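PDB 3BT5: DUF305 domain-containing protein from Deinococcus radiodurans R1, which is of unknown function but belongs to the DUF305 family, whose helical domains are grouped with the ferritin-like proteins. Local coordinates for residues 98-101 against 102-106. Numbering follows the deposited sequence.
Sequences LPVE and QAERQ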
loop_
_atom_site.group_PDB
_atom_site.type_symbol
_atom_site.label_atom_id
_atom_site.label_comp_id
_atom_site.label_asym_id
_atom_site.label_seq_id
_atom_site.Cartn_x
_atom_site.Cartn_y
_atom_site.Cartn_z
ATOM N N LEU A 98 -0.152 19.532 -8.304
ATOM C CA LEU A 98 0.333 19.491 -9.691
ATOM C C LEU A 98 -0.846 19.611 -10.658
ATOM O O LEU A 98 -1.972 19.255 -10.306
ATOM C CB LEU A 98 1.064 18.165 -9.945
ATOM C CG LEU A 98 2.399 17.998 -9.203
ATOM C CD1 LEU A 98 2.864 16.556 -9.353
ATOM C CD2 LEU A 98 3.447 18.979 -9.770
ATOM N N PRO A 99 -0.591 20.087 -11.890
ATOM C CA PRO A 99 -1.641 20.034 -12.899
ATOM C C PRO A 99 -2.206 18.621 -12.963
ATOM O O PRO A 99 -1.465 17.645 -12.803
ATOM C CB PRO A 99 -0.901 20.399 -14.207
ATOM C CG PRO A 99 0.254 21.238 -13.775
ATOM C CD PRO A 99 0.669 20.628 -12.425
ATOM N N VAL A 100 -3.512 18.492 -13.154
ATOM C CA VAL A 100 -4.169 17.191 -12.974
ATOM C C VAL A 100 -3.568 16.052 -13.799
ATOM O O VAL A 100 -3.406 14.933 -13.306
ATOM C CB VAL A 100 -5.684 17.281 -13.193
ATOM C CG1 VAL A 100 -6.324 15.923 -13.003
ATOM C CG2 VAL A 100 -6.299 18.287 -12.239
ATOM N N GLU A 101 -3.237 16.314 -15.052
ATOM C CA GLU A 101 -2.667 15.265 -15.887
ATOM C C GLU A 101 -1.330 14.768 -15.341
ATOM O O GLU A 101 -1.047 13.563 -15.377
ATOM C CB GLU A 101 -2.538 15.744 -17.331
ATOM C CG GLU A 101 -3.532 16.859 -17.667
ATOM C CD GLU A 101 -3.126 18.229 -17.086
ATOM O OE1 GLU A 101 -1.948 18.621 -17.218
ATOM O OE2 GLU A 101 -3.984 18.918 -16.505
ATOM N N GLN A 102 -0.526 15.677 -14.788
ATOM C CA GLN A 102 0.732 15.288 -14.158
ATOM C C GLN A 102 0.453 14.554 -12.843
ATOM O O GLN A 102 1.138 13.581 -12.524
ATOM C CB GLN A 102 1.592 16.517 -13.890
ATOM C CG GLN A 102 2.103 17.197 -15.153
ATOM C CD GLN A 102 2.864 18.471 -14.845
ATOM O OE1 GLN A 102 3.618 18.545 -13.865
ATOM N NE2 GLN A 102 2.674 19.490 -15.687
ATOM N N ALA A 103 -0.551 15.000 -12.085
ATOM C CA ALA A 103 -0.920 14.332 -10.833
ATOM C C ALA A 103 -1.392 12.906 -11.080
ATOM O O ALA A 103 -1.086 12.004 -10.297
ATOM C CB ALA A 103 -1.985 15.130 -10.108
ATOM N N GLU A 104 -2.124 12.685 -12.173
ATOM C CA GLU A 104 -2.547 11.321 -12.496
ATOM C C GLU A 104 -1.372 10.394 -12.773
ATOM O O GLU A 104 -1.358 9.236 -12.302
ATOM C CB GLU A 104 -3.479 11.343 -13.715
ATOM C CG GLU A 104 -4.824 11.974 -13.382
ATOM C CD GLU A 104 -5.597 12.424 -14.599
ATOM O OE1 GLU A 104 -5.002 12.530 -15.696
ATOM O OE2 GLU A 104 -6.795 12.698 -14.429
ATOM N N ARG A 105 -0.399 10.865 -13.553
ATOM C CA ARG A 105 0.781 10.052 -13.822
ATOM C C ARG A 105 1.589 9.823 -12.561
ATOM O O ARG A 105 2.099 8.719 -12.350
ATOM C CB ARG A 105 1.643 10.677 -14.918
ATOM C CG ARG A 105 0.942 10.600 -16.256
ATOM C CD ARG A 105 1.816 11.139 -17.387
ATOM N NE ARG A 105 3.042 10.360 -17.552
ATOM C CZ ARG A 105 3.133 9.229 -18.253
ATOM N NH1 ARG A 105 2.061 8.725 -18.856
ATOM N NH2 ARG A 105 4.297 8.595 -18.342
ATOM N N GLN A 106 1.751 10.868 -11.744
ATOM C CA GLN A 106 2.469 10.727 -10.479
ATOM C C GLN A 106 1.763 9.720 -9.568
ATOM O O GLN A 106 2.413 8.929 -8.894
ATOM C CB GLN A 106 2.561 12.090 -9.781
ATOM C CG GLN A 106 3.763 12.887 -10.114
ATOM C CD GLN A 106 5.045 12.162 -9.713
ATOM O OE1 GLN A 106 5.672 11.558 -10.552
ATOM N NE2 GLN A 106 5.419 12.212 -8.413
HETATM O O HOH W 1 -2.613 11.872 -17.242
#
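Ala-103 N donates to Pro-99 O at 2.9 Å, closing the first turn of a helix that has Pro-99 as its N-cap. Glu-104 N follows with a 2.8 Å bond to Val-100 O, and Arg-105 N adds a weak one to Glu-101 O. Pro-99 caps through its carbonyl, having no side-chain acceptor to offer.

One water bridges the turn on the polar side, giving one hydrogen to Glu-101 O and the other to Glu-104 OE1 at 2.9 Å. The Glu-104 chain starts beside its own backbone N (chi1 -70°) and runs out extended past Val-100 O; its OE2 is hydrogen-bonded to Ser-38 OG and lies 3.6 Å from Val-100 CG1, a van der Waals contact. Cutting Glu-104 back to an alanine is likely to cost the water and the Ser-38 hydroxyl a partner and to strip the cover from Val-100 CG1.

Van der Waals contact fills the other flank. The Gln-102 side chain crosses Pro-99 at a slant, its amide end against the ring, with Gln-102 NE2 3.5 Å from Pro-99 CG. Leu-98 reaches along the helix, its CD1 3.9 Å from Gln-106 CG, and makes apolar contact through its CB, 4.3 Å from Ala-103 CB.

The stretch turns the chain from helix 89-97 into helix 100-122. Val-100, Ala-103 and Glu-104 rest on Met-34 and Arg-37 of helix 11-37, and Arg-37 NH1 also bonds Leu-98 O, tying the corner to that helix's end.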